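Local coordinates for protein vinylacetyl-CoA Delta-isomerase (Nitrosopumilus maritimus SCM1, PDB 6VJR) that probably acts as a 4-hydroxybutyryl-CoA dehydratase and vinylacetyl-CoA Delta-isomerase, using bound FAD and a [4Fe-4S] cluster, at residues E53-I62 with K66-E75; E206-I217 with I264-Y275. All blocks are in the same frame, centred on the assembly; numbering follows the deposited sequence.

Contact 1 (E53-I62 with K66-E75); sequences EALASADSSI and KVNRFLHIAE
The imidazole of His72 lies flat against Ala58, whose CB stands 3.6 Å from the ring centroid and 12° off its normal, a CH-pi contact. Ala74 N sits above the opposite face, toward the rim, and Ser60 CA comes in at the edge. The Arg69 guanidinium has Ala58 CB and Ser57 C over one face, while its edge is turned to the end of helix 53-56. With CG anti to the backbone N (chi1 -176°) and one bend at chi3, it places NE 2.9 Å from Leu55 O and NH1 3.1 Å from Ala54 O, both acceptors near its plane. Its own backbone N bonds to Ala56 O at 2.9 Å, so one residue grips three successive carbonyls. With a leucine in place of Arg69, the carbonyls of Ala54 and Leu55 would probably lose these side-chain donors and the helix end its nearby positive charge. Beyond the helix the chain forms a beta hairpin of strands 57-59 and 66-68, packed beside helices 36-51, 77-94 and 125-139; Ala58 and Val67 are its hydrogen-bonded pair, Val67 N lying 2.8 Å from Ala58 O. Lys66 bends past Asp59 and Ser57 to a salt bridge, NZ to Glu53 OE1 at 3.2 Å, entering 38° above the carboxylate plane. Glu75 clasps Ser61: OE2 takes Ser61 N on its syn lone pair at 2.9 Å, and OE1 receives Ser61 OG at 2.7 Å. A water bridges that OE1 to Asp59 O, and Asp79 holds His72 NE2.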
# COMPACT_ATOMS: atom_id res chain seq x y z
N GLU A 53 -11.08 39.15 2.84
CA GLU A 53 -10.91 39.57 4.23
C GLU A 53 -11.46 38.55 5.22
O GLU A 53 -10.84 38.31 6.26
CB GLU A 53 -11.63 40.86 4.59
CG GLU A 53 -11.01 42.11 3.98
CD GLU A 53 -11.78 43.34 4.40
OE1 GLU A 53 -12.65 43.26 5.31
OE2 GLU A 53 -11.52 44.39 3.78
N ALA A 54 -12.64 37.97 4.95
CA ALA A 54 -13.20 37.05 5.94
C ALA A 54 -12.36 35.77 6.05
O ALA A 54 -12.23 35.21 7.13
CB ALA A 54 -14.64 36.74 5.64
N LEU A 55 -11.74 35.33 4.95
CA LEU A 55 -10.93 34.13 5.02
C LEU A 55 -9.59 34.36 5.74
O LEU A 55 -9.14 33.50 6.50
CB LEU A 55 -10.70 33.65 3.60
CG LEU A 55 -9.86 32.38 3.43
CD1 LEU A 55 -10.53 31.23 4.13
CD2 LEU A 55 -9.67 32.12 1.94
N ALA A 56 -8.92 35.48 5.40
CA ALA A 56 -7.51 35.66 5.73
C ALA A 56 -7.21 36.74 6.78
O ALA A 56 -6.05 37.00 7.09
CB ALA A 56 -6.72 35.90 4.45
N SER A 57 -8.25 37.29 7.39
CA SER A 57 -8.06 38.21 8.49
C SER A 57 -9.09 37.87 9.56
O SER A 57 -10.12 37.25 9.28
CB SER A 57 -8.14 39.65 8.03
OG SER A 57 -9.47 40.02 7.76
N ALA A 58 -8.83 38.33 10.78
CA ALA A 58 -9.65 38.00 11.93
C ALA A 58 -9.80 39.22 12.83
O ALA A 58 -8.94 40.07 12.85
CB ALA A 58 -8.98 36.91 12.70
N ASP A 59 -10.84 39.20 13.66
CA ASP A 59 -10.98 40.22 14.70
C ASP A 59 -10.32 39.74 15.99
O ASP A 59 -10.77 38.80 16.60
CB ASP A 59 -12.44 40.56 14.92
CG ASP A 59 -13.16 41.10 13.68
OD1 ASP A 59 -12.67 42.08 13.08
OD2 ASP A 59 -14.17 40.51 13.29
N SER A 60 -9.26 40.40 16.40
CA SER A 60 -8.48 40.04 17.57
C SER A 60 -9.11 40.65 18.83
O SER A 60 -9.17 41.87 18.93
CB SER A 60 -7.08 40.61 17.43
OG SER A 60 -6.35 40.39 18.64
N SER A 61 -9.46 39.79 19.80
CA SER A 61 -9.88 40.25 21.12
C SER A 61 -8.68 40.77 21.91
O SER A 61 -8.88 41.42 22.94
CB SER A 61 -10.56 39.15 21.92
OG SER A 61 -11.74 38.70 21.26
N ILE A 62 -7.45 40.42 21.50
CA ILE A 62 -6.27 40.91 22.20
C ILE A 62 -6.07 42.42 22.02
O ILE A 62 -5.90 43.13 23.01
CB ILE A 62 -5.03 40.07 21.84
CG1 ILE A 62 -5.28 38.63 22.29
CG2 ILE A 62 -3.77 40.65 22.49
CD1 ILE A 62 -4.20 37.62 21.94
N LYS A 66 -8.62 44.37 13.47
CA LYS A 66 -8.60 43.40 12.41
C LYS A 66 -7.14 43.06 12.10
O LYS A 66 -6.36 43.98 11.80
CB LYS A 66 -9.32 43.96 11.18
CG LYS A 66 -9.51 42.92 10.10
CD LYS A 66 -10.88 42.25 10.24
CE LYS A 66 -11.98 42.93 9.46
NZ LYS A 66 -12.37 42.13 8.29
N VAL A 67 -6.79 41.77 12.20
CA VAL A 67 -5.41 41.34 12.03
C VAL A 67 -5.32 40.25 10.97
O VAL A 67 -6.26 39.53 10.70
CB VAL A 67 -4.77 40.84 13.34
CG1 VAL A 67 -4.88 41.90 14.44
CG2 VAL A 67 -5.40 39.55 13.84
N ASN A 68 -4.15 40.13 10.35
CA ASN A 68 -3.89 39.00 9.48
C ASN A 68 -4.10 37.71 10.29
O ASN A 68 -3.64 37.60 11.41
CB ASN A 68 -2.50 39.10 8.88
CG ASN A 68 -2.29 38.09 7.78
OD1 ASN A 68 -2.12 36.90 8.05
ND2 ASN A 68 -2.30 38.54 6.54
N ARG A 69 -4.78 36.73 9.68
CA ARG A 69 -5.09 35.48 10.39
C ARG A 69 -3.82 34.74 10.83
O ARG A 69 -3.86 34.06 11.85
CB ARG A 69 -6.04 34.58 9.60
CG ARG A 69 -6.45 33.31 10.34
CD ARG A 69 -7.54 32.60 9.61
NE ARG A 69 -8.75 33.37 9.33
CZ ARG A 69 -9.68 33.73 10.20
NH1 ARG A 69 -10.75 34.36 9.75
NH2 ARG A 69 -9.60 33.42 11.48
N PHE A 70 -2.69 34.94 10.17
CA PHE A 70 -1.44 34.35 10.64
C PHE A 70 -0.96 34.91 11.97
O PHE A 70 -0.14 34.28 12.63
CB PHE A 70 -0.32 34.49 9.60
CG PHE A 70 -0.49 33.56 8.42
CD1 PHE A 70 -0.24 32.20 8.56
CD2 PHE A 70 -0.92 34.02 7.19
CE1 PHE A 70 -0.35 31.35 7.48
CE2 PHE A 70 -1.04 33.16 6.12
CZ PHE A 70 -0.73 31.83 6.25
N LEU A 71 -1.51 36.05 12.42
CA LEU A 71 -1.10 36.66 13.69
C LEU A 71 -2.16 36.49 14.77
O LEU A 71 -2.05 37.07 15.87
CB LEU A 71 -0.84 38.14 13.43
CG LEU A 71 0.36 38.48 12.54
CD1 LEU A 71 0.35 39.95 12.11
CD2 LEU A 71 1.62 38.14 13.29
N HIS A 72 -3.23 35.77 14.43
CA HIS A 72 -4.39 35.64 15.30
C HIS A 72 -4.26 34.45 16.25
O HIS A 72 -3.95 33.35 15.83
CB HIS A 72 -5.66 35.55 14.47
CG HIS A 72 -6.89 35.42 15.28
ND1 HIS A 72 -7.35 36.41 16.13
CD2 HIS A 72 -7.87 34.51 15.23
CE1 HIS A 72 -8.52 36.02 16.63
NE2 HIS A 72 -8.88 34.89 16.06
N ILE A 73 -4.56 34.71 17.53
CA ILE A 73 -4.59 33.69 18.56
C ILE A 73 -6.04 33.15 18.58
O ILE A 73 -7.00 33.87 18.82
CB ILE A 73 -4.17 34.22 19.93
CG1 ILE A 73 -2.77 34.88 19.96
CG2 ILE A 73 -4.33 33.14 20.97
CD1 ILE A 73 -1.61 33.99 19.64
N ALA A 74 -6.16 31.88 18.19
CA ALA A 74 -7.46 31.28 17.89
C ALA A 74 -8.37 31.29 19.11
O ALA A 74 -7.97 30.84 20.17
CB ALA A 74 -7.25 29.87 17.39
N GLU A 75 -9.59 31.79 18.93
CA GLU A 75 -10.52 32.05 20.01
C GLU A 75 -11.66 31.04 20.03
O GLU A 75 -12.52 31.13 20.90
CB GLU A 75 -11.12 33.47 19.95
CG GLU A 75 -10.07 34.57 19.86
CD GLU A 75 -10.54 36.02 19.88
OE1 GLU A 75 -11.77 36.25 20.02
OE2 GLU A 75 -9.66 36.92 19.76
O HOH W 1 -12.51 38.77 9.11
O HOH W 2 -12.73 38.29 18.27
O HOH W 3 -5.67 37.39 18.19

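Contact 2 (E206-I217 with I264-Y275); sequences ESDKDWAIVGAI and IPWDKVFMHGEY
Tyr275 spreads its ring over Glu206: CA of Glu206 lies 3.6 Å from the ring centroid and 11° off the normal, a CH-pi contact. The extended Glu206 chain runs out past the phenol, CB 3.6 Å from Tyr275 OH, and its carboxylate plane is turned only 7° from that of the ring. From there the segments pair as antiparallel strands, with 269-272 outermost in a four-stranded sheet, and a classic beta bulge breaks their register: Phe270 and Met271 both face Val214. Phe270 N gives the main bond to Val214 O at 2.8 Å, whereas Met271 N reaches the same oxygen weakly at 3.5 Å. Val214 divides its branches between these residues: CG1, anti to the backbone N, meets Phe270 CB at 3.8 Å, and CG2, anti to the carbonyl carbon, meets Met271 CB at 3.6 Å. Helix 101-121 packs Leu110 on Val214 and Thr114 on Phe270, and Phe129 stands edge-to-face with Phe270. Gly273, whose N bonds to Ala212 O, has a phi of 100°, where a side chain would jam against the preceding carbonyl oxygen. At Gly215 a beta carbon would come about 2.8 Å from Ile264 CD1 as that side chain now stands, too close unless it moved. Past the bulge Ala216 N bonds to Lys268 O, then the pairing gives way to Ile217 CG2 resting 3.8 Å from Ile264 CG1.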
# COMPACT_ATOMS: atom_id res chain seq x y z
N GLU A 206 16.41 18.37 34.19
CA GLU A 206 17.03 19.38 35.04
C GLU A 206 18.46 19.70 34.60
O GLU A 206 18.89 20.85 34.69
CB GLU A 206 16.96 18.99 36.51
CG GLU A 206 17.48 20.08 37.43
CD GLU A 206 17.32 19.79 38.91
OE1 GLU A 206 17.71 20.66 39.73
OE2 GLU A 206 16.81 18.70 39.25
N SER A 207 19.20 18.69 34.11
CA SER A 207 20.56 18.90 33.62
C SER A 207 20.59 19.80 32.37
O SER A 207 21.66 20.30 31.99
CB SER A 207 21.25 17.57 33.36
OG SER A 207 20.73 16.92 32.20
N ASP A 208 19.42 20.00 31.72
CA ASP A 208 19.32 20.77 30.49
C ASP A 208 18.74 22.17 30.73
O ASP A 208 18.27 22.80 29.78
CB ASP A 208 18.46 20.02 29.48
CG ASP A 208 18.88 18.59 29.16
OD1 ASP A 208 20.05 18.43 28.84
OD2 ASP A 208 18.00 17.67 29.24
N LYS A 209 18.75 22.65 31.97
CA LYS A 209 18.14 23.93 32.35
C LYS A 209 18.62 25.08 31.46
O LYS A 209 17.84 25.95 31.10
CB LYS A 209 18.46 24.17 33.84
CG LYS A 209 17.76 25.31 34.45
CD LYS A 209 17.87 25.33 35.98
CE LYS A 209 19.10 26.07 36.45
NZ LYS A 209 19.31 26.08 37.91
N ASP A 210 19.92 25.12 31.12
CA ASP A 210 20.47 26.21 30.32
C ASP A 210 19.84 26.31 28.92
O ASP A 210 19.92 27.34 28.27
CB ASP A 210 21.98 26.09 30.20
CG ASP A 210 22.76 26.36 31.47
OD1 ASP A 210 22.12 26.74 32.48
OD2 ASP A 210 23.99 26.15 31.44
N TRP A 211 19.24 25.21 28.45
CA TRP A 211 18.62 25.14 27.14
C TRP A 211 17.13 25.45 27.20
O TRP A 211 16.48 25.49 26.16
CB TRP A 211 18.88 23.75 26.53
CG TRP A 211 20.31 23.49 26.16
CD1 TRP A 211 20.86 23.67 24.94
CD2 TRP A 211 21.38 22.99 27.01
NE1 TRP A 211 22.19 23.33 24.94
CE2 TRP A 211 22.54 22.89 26.18
CE3 TRP A 211 21.48 22.61 28.35
CZ2 TRP A 211 23.76 22.43 26.66
CZ3 TRP A 211 22.69 22.12 28.82
CH2 TRP A 211 23.81 22.06 27.99
N ALA A 212 16.58 25.75 28.39
CA ALA A 212 15.18 26.09 28.53
C ALA A 212 14.98 27.59 28.30
O ALA A 212 14.81 28.39 29.24
CB ALA A 212 14.65 25.65 29.88
N ILE A 213 15.10 28.00 27.04
CA ILE A 213 15.01 29.40 26.64
C ILE A 213 14.05 29.53 25.47
O ILE A 213 14.17 28.85 24.44
CB ILE A 213 16.40 29.98 26.31
CG1 ILE A 213 16.34 31.44 25.85
CG2 ILE A 213 17.17 29.11 25.32
CD1 ILE A 213 15.83 32.41 26.90
N VAL A 214 13.08 30.43 25.64
CA VAL A 214 12.25 30.94 24.56
C VAL A 214 12.44 32.44 24.50
O VAL A 214 12.28 33.12 25.51
CB VAL A 214 10.75 30.64 24.74
CG1 VAL A 214 9.92 31.29 23.62
CG2 VAL A 214 10.51 29.12 24.82
N GLY A 215 12.71 32.95 23.30
CA GLY A 215 12.83 34.39 23.14
C GLY A 215 12.64 34.83 21.71
O GLY A 215 12.97 34.08 20.79
N ALA A 216 12.12 36.05 21.54
CA ALA A 216 11.90 36.63 20.23
C ALA A 216 13.06 37.57 19.92
O ALA A 216 13.42 38.44 20.73
CB ALA A 216 10.62 37.37 20.25
N ILE A 217 13.58 37.44 18.71
CA ILE A 217 14.65 38.29 18.24
C ILE A 217 14.22 38.92 16.92
O ILE A 217 13.56 38.28 16.09
CB ILE A 217 15.97 37.54 18.10
CG1 ILE A 217 15.93 36.44 17.08
CG2 ILE A 217 16.44 36.99 19.44
CD1 ILE A 217 17.28 35.83 16.77
N ILE A 264 18.86 39.02 24.12
CA ILE A 264 17.40 39.06 24.19
C ILE A 264 17.01 39.79 25.45
O ILE A 264 17.29 39.28 26.54
CB ILE A 264 16.77 37.66 24.16
CG1 ILE A 264 17.39 36.79 23.08
CG2 ILE A 264 15.25 37.79 24.02
CD1 ILE A 264 16.82 35.40 22.97
N PRO A 265 16.35 40.96 25.35
CA PRO A 265 15.97 41.69 26.54
C PRO A 265 14.86 40.94 27.27
O PRO A 265 14.11 40.18 26.67
CB PRO A 265 15.51 43.04 26.01
CG PRO A 265 15.03 42.75 24.62
CD PRO A 265 15.91 41.62 24.12
N TRP A 266 14.72 41.17 28.57
CA TRP A 266 13.73 40.45 29.36
C TRP A 266 12.34 40.50 28.75
O TRP A 266 11.59 39.54 28.85
CB TRP A 266 13.72 40.99 30.80
CG TRP A 266 14.97 40.66 31.54
CD1 TRP A 266 15.79 41.54 32.18
CD2 TRP A 266 15.56 39.35 31.72
NE1 TRP A 266 16.84 40.87 32.75
CE2 TRP A 266 16.73 39.54 32.49
CE3 TRP A 266 15.21 38.06 31.33
CZ2 TRP A 266 17.56 38.49 32.86
CZ3 TRP A 266 16.02 37.01 31.72
CH2 TRP A 266 17.18 37.23 32.47
N ASP A 267 11.95 41.63 28.14
CA ASP A 267 10.59 41.74 27.67
C ASP A 267 10.30 40.80 26.49
O ASP A 267 9.15 40.62 26.12
CB ASP A 267 10.24 43.15 27.21
CG ASP A 267 11.21 43.75 26.21
OD1 ASP A 267 12.24 44.30 26.64
OD2 ASP A 267 10.95 43.66 25.02
N LYS A 268 11.34 40.23 25.90
CA LYS A 268 11.17 39.32 24.77
C LYS A 268 11.52 37.89 25.17
O LYS A 268 11.64 37.03 24.30
CB LYS A 268 12.02 39.80 23.58
CG LYS A 268 11.69 41.16 23.00
CD LYS A 268 10.38 41.22 22.26
CE LYS A 268 10.10 42.52 21.59
NZ LYS A 268 9.83 43.54 22.59
N VAL A 269 11.71 37.64 26.48
CA VAL A 269 12.01 36.30 26.98
C VAL A 269 10.72 35.67 27.54
O VAL A 269 10.10 36.22 28.44
CB VAL A 269 13.11 36.35 28.06
CG1 VAL A 269 13.27 35.05 28.83
CG2 VAL A 269 14.44 36.80 27.49
N PHE A 270 10.33 34.52 26.97
CA PHE A 270 9.07 33.89 27.30
C PHE A 270 9.23 32.57 28.07
O PHE A 270 8.24 31.91 28.39
CB PHE A 270 8.22 33.71 26.03
CG PHE A 270 8.08 34.94 25.14
CD1 PHE A 270 7.83 36.19 25.69
CD2 PHE A 270 8.20 34.84 23.76
CE1 PHE A 270 7.73 37.31 24.89
CE2 PHE A 270 8.06 35.96 22.97
CZ PHE A 270 7.82 37.19 23.53
N MET A 271 10.47 32.16 28.34
CA MET A 271 10.80 31.02 29.17
C MET A 271 12.27 31.19 29.53
O MET A 271 13.09 31.47 28.65
CB MET A 271 10.63 29.68 28.42
CG MET A 271 11.13 28.41 29.19
SD MET A 271 11.23 26.93 28.19
CE MET A 271 9.47 26.58 28.09
N HIS A 272 12.60 30.95 30.79
CA HIS A 272 13.96 31.16 31.27
C HIS A 272 14.25 30.16 32.40
O HIS A 272 14.13 30.50 33.56
CB HIS A 272 14.13 32.61 31.74
CG HIS A 272 15.47 32.90 32.34
ND1 HIS A 272 16.66 32.46 31.82
CD2 HIS A 272 15.80 33.54 33.47
CE1 HIS A 272 17.67 32.88 32.58
NE2 HIS A 272 17.17 33.51 33.59
N GLY A 273 14.55 28.91 32.03
CA GLY A 273 14.99 27.89 32.98
C GLY A 273 13.93 26.90 33.44
O GLY A 273 14.27 25.95 34.16
N GLU A 274 12.65 27.09 33.08
CA GLU A 274 11.58 26.20 33.51
C GLU A 274 11.50 25.01 32.56
O GLU A 274 10.59 24.86 31.73
CB GLU A 274 10.27 26.99 33.57
CG GLU A 274 10.32 28.20 34.50
CD GLU A 274 10.82 29.49 33.89
OE1 GLU A 274 11.07 29.56 32.66
OE2 GLU A 274 10.95 30.47 34.70
N TYR A 275 12.51 24.15 32.68
CA TYR A 275 12.77 23.07 31.76
C TYR A 275 11.60 22.10 31.65
O TYR A 275 11.46 21.46 30.61
CB TYR A 275 14.02 22.32 32.22
CG TYR A 275 13.93 21.71 33.60
CD1 TYR A 275 13.46 20.42 33.77
CD2 TYR A 275 14.31 22.43 34.72
CE1 TYR A 275 13.35 19.86 35.02
CE2 TYR A 275 14.22 21.87 35.98
CZ TYR A 275 13.73 20.59 36.12
OH TYR A 275 13.67 20.12 37.39

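Overall arrangement
Contacts 1 and 2 are both largely buried, each with 11 of its 17 touching residues inside, yet they hold different elements: a short hairpin among N-terminal helices, and the outer strand pair of a four-stranded sheet. Their centres are 28 Å apart and their nearest atoms about 10 Å, without touching. Helices 101-121 and 125-139 border both, with Asn108 and Gln137 bonding to contact 1 beside the apolar Leu130, Val133 and Val136, and Leu110 and Phe132 packing on contact 2. Both use backbone bonds, but contact 1 adds a salt bridge, arginine-to-carbonyl bonds and waters, while side chains of contact 2 meet across it almost wholly by nonpolar packing. Only contact 1 borders another subunit.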